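Local atomic coordinates of Ent-copalyl diphosphate synthase (Streptomyces platensis, PDB entry 5BP8), a protein that is a bacterial terpene cyclase of the class II type, a largely alpha-helical protein related to squalene-hopene cyclases. Residues A[25-30]-A[499-504]. Sequence-based numbering, arbitrary orientation.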
ATOM      1  N   GLY A  25      10.854  -6.808   4.128  1.00 19.92           N
ATOM      2  CA  GLY A  25       9.781  -6.037   4.719  1.00 19.77           C
ATOM      3  C   GLY A  25       8.550  -6.925   4.808  1.00 19.93           C
ATOM      4  O   GLY A  25       8.469  -7.956   4.120  1.00 19.48           O
ATOM      5  N   LEU A  26       7.608  -6.559   5.665  1.00 19.27           N
ATOM      6  CA  LEU A  26       6.421  -7.390   5.893  1.00 19.87           C
ATOM      7  C   LEU A  26       5.153  -6.712   5.388  1.00 18.92           C
ATOM      8  O   LEU A  26       4.742  -5.635   5.877  1.00 19.43           O
ATOM      9  CB  LEU A  26       6.277  -7.778   7.371  1.00 20.54           C
ATOM     10  CG  LEU A  26       5.037  -8.582   7.765  1.00 20.76           C
ATOM     11  CD1 LEU A  26       4.936  -9.886   6.979  1.00 21.82           C
ATOM     12  CD2 LEU A  26       5.059  -8.864   9.278  1.00 22.03           C
ATOM     13  N   VAL A  27       4.553  -7.340   4.381  1.00 17.39           N
ATOM     14  CA  VAL A  27       3.239  -6.963   3.858  1.00 16.14           C
ATOM     15  C   VAL A  27       2.358  -8.179   3.964  1.00 16.58           C
ATOM     16  O   VAL A  27       2.729  -9.250   3.443  1.00 17.47           O
ATOM     17  CB  VAL A  27       3.286  -6.443   2.390  1.00 16.27           C
ATOM     18  CG1 VAL A  27       1.858  -6.130   1.902  1.00 17.16           C
ATOM     19  CG2 VAL A  27       4.139  -5.184   2.273  1.00 16.87           C
ATOM     20  N   ALA A  28       1.205  -8.042   4.616  1.00 16.51           N
ATOM     21  CA  ALA A  28       0.295  -9.187   4.801  1.00 17.50           C
ATOM     22  C   ALA A  28      -0.313  -9.584   3.465  1.00 17.63           C
ATOM     23  O   ALA A  28      -0.471  -8.740   2.578  1.00 17.29           O
ATOM     24  CB  ALA A  28      -0.816  -8.836   5.776  1.00 17.66           C
ATOM     25  N   PRO A  29      -0.673 -10.865   3.315  1.00 17.53           N
ATOM     26  CA  PRO A  29      -1.381 -11.227   2.083  1.00 17.66           C
ATOM     27  C   PRO A  29      -2.686 -10.497   1.925  1.00 17.74           C
ATOM     28  O   PRO A  29      -3.275 -10.024   2.904  1.00 18.02           O
ATOM     29  CB  PRO A  29      -1.646 -12.741   2.233  1.00 18.80           C
ATOM     30  CG  PRO A  29      -0.720 -13.217   3.314  1.00 19.73           C
ATOM     31  CD  PRO A  29      -0.314 -12.028   4.142  1.00 19.02           C
ATOM     32  N   SER A  30      -3.119 -10.364   0.681  1.00 17.35           N
ATOM     33  CA  SER A  30      -4.472  -9.947   0.413  1.00 17.22           C
ATOM     34  C   SER A  30      -5.053 -10.747  -0.729  1.00 16.19           C
ATOM     35  O   SER A  30      -4.387 -11.597  -1.342  1.00 17.28           O
ATOM     36  CB  SER A  30      -4.569  -8.431   0.133  1.00 17.11           C
ATOM     37  OG  SER A  30      -3.859  -8.087  -1.038  1.00 19.44           O
ATOM     38  N   ASP A 499      -5.370  -3.906  -4.517  1.00 17.17           N
ATOM     39  CA  ASP A 499      -6.467  -3.697  -3.569  1.00 17.96           C
ATOM     40  C   ASP A 499      -5.861  -2.769  -2.508  1.00 17.47           C
ATOM     41  O   ASP A 499      -5.310  -1.719  -2.883  1.00 19.06           O
ATOM     42  CB  ASP A 499      -7.219  -4.972  -3.052  1.00 18.44           C
ATOM     43  CG  ASP A 499      -6.314  -6.163  -2.557  1.00 19.34           C
ATOM     44  OD1 ASP A 499      -5.112  -5.997  -2.250  1.00 18.78           O
ATOM     45  OD2 ASP A 499      -6.880  -7.319  -2.450  1.00 18.05           O
ATOM     46  N   ILE A 500      -5.983  -3.095  -1.234  1.00 17.26           N
ATOM     47  CA  ILE A 500      -5.357  -2.309  -0.149  1.00 17.23           C
ATOM     48  C   ILE A 500      -4.573  -3.275   0.746  1.00 18.49           C
ATOM     49  O   ILE A 500      -5.022  -4.407   1.014  1.00 17.99           O
ATOM     50  CB  ILE A 500      -6.347  -1.461   0.675  1.00 17.74           C
ATOM     51  CG1 ILE A 500      -7.645  -2.210   1.048  1.00 17.88           C
ATOM     52  CG2 ILE A 500      -6.700  -0.206  -0.105  1.00 18.74           C
ATOM     53  CD1 ILE A 500      -8.686  -1.340   1.741  1.00 18.64           C
ATOM     54  N   TYR A 501      -3.364  -2.863   1.129  1.00 16.85           N
ATOM     55  CA  TYR A 501      -2.419  -3.707   1.820  1.00 16.77           C
ATOM     56  C   TYR A 501      -1.994  -3.173   3.159  1.00 16.59           C
ATOM     57  O   TYR A 501      -2.111  -1.964   3.420  1.00 15.50           O
ATOM     58  CB  TYR A 501      -1.179  -3.947   0.946  1.00 16.77           C
ATOM     59  CG  TYR A 501      -0.237  -2.778   0.756  1.00 16.24           C
ATOM     60  CD1 TYR A 501      -0.382  -1.889  -0.323  1.00 16.06           C
ATOM     61  CD2 TYR A 501       0.845  -2.585   1.621  1.00 17.22           C
ATOM     62  CE1 TYR A 501       0.477  -0.829  -0.484  1.00 17.28           C
ATOM     63  CE2 TYR A 501       1.721  -1.533   1.443  1.00 17.68           C
ATOM     64  CZ  TYR A 501       1.552  -0.675   0.380  1.00 17.96           C
ATOM     65  OH  TYR A 501       2.441   0.381   0.219  1.00 21.24           O
ATOM     66  N   ALA A 502      -1.527  -4.091   3.999  1.00 16.19           N
ATOM     67  CA  ALA A 502      -1.073  -3.789   5.358  1.00 17.10           C
ATOM     68  C   ALA A 502       0.429  -4.010   5.503  1.00 16.58           C
ATOM     69  O   ALA A 502       0.911  -5.175   5.519  1.00 16.56           O
ATOM     70  CB  ALA A 502      -1.806  -4.644   6.391  1.00 18.11           C
ATOM     71  N   PRO A 503       1.175  -2.910   5.622  1.00 16.27           N
ATOM     72  CA  PRO A 503       2.601  -3.018   5.957  1.00 17.02           C
ATOM     73  C   PRO A 503       2.736  -3.155   7.478  1.00 17.73           C
ATOM     74  O   PRO A 503       2.766  -2.148   8.239  1.00 17.53           O
ATOM     75  CB  PRO A 503       3.167  -1.738   5.419  1.00 17.08           C
ATOM     76  CG  PRO A 503       2.068  -0.724   5.666  1.00 16.79           C
ATOM     77  CD  PRO A 503       0.762  -1.505   5.505  1.00 17.24           C
ATOM     78  N   VAL A 504       2.785  -4.404   7.918  1.00 17.53           N
ATOM     79  CA  VAL A 504       2.555  -4.747   9.318  1.00 18.94           C
ATOM     80  C   VAL A 504       3.637  -4.148  10.241  1.00 18.88           C
ATOM     81  O   VAL A 504       3.338  -3.656  11.313  1.00 18.89           O
ATOM     82  CB  VAL A 504       2.468  -6.287   9.492  1.00 19.53           C
ATOM     83  CG1 VAL A 504       2.467  -6.686  10.964  1.00 20.07           C
ATOM     84  CG2 VAL A 504       1.242  -6.847   8.751  1.00 20.51           C
TER
HETATM   85  O   HOH W   1      -2.019  -6.668   2.972  1.00 21.24           O
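L26 meets V504 through both backbone and side chain. L26 O accepts a weak, bent bond from V504 N at 3.1 Å. The end of the leucine, through CG and CD2, lies against CB of V504, with CD2 also near CG1. L26 CG stands anti to the backbone N (chi1 177°), and L26 CD2 lies 3.7 Å from V504 CB. R248 and F249 of helix 237-249 also touch this leucine. V27 CG1 reaches the ring of Y501, 3.7 Å from Y501 CD2. The CA of V27 also makes a CA-H...O contact with A502 O. A28 N gives A502 O a nearly straight hydrogen bond of 3.0 Å. A28 CB rests 4.1 Å from V504 CG2. A water joins the two backbones next: it donates to A28 O at 2.6 Å and accepts from A502 N at 2.8 Å. S30 OG donates to D499 OD1 at 2.7 Å, on the syn side of the carboxylate. The other oxygen, OD2, takes the backbone N of Y32, in the first turn of helix 31-40. The contact thus ties the loop between helices 7-20 and 31-40 to strand 500-501 and the start of helix 504-518. A502 is held at both N and O, by the water and by A28 N. At the far end, S30 and the amide of Y32 share the buried D499 carboxylate. The nearby helix start would tend to stabilise its negative charge.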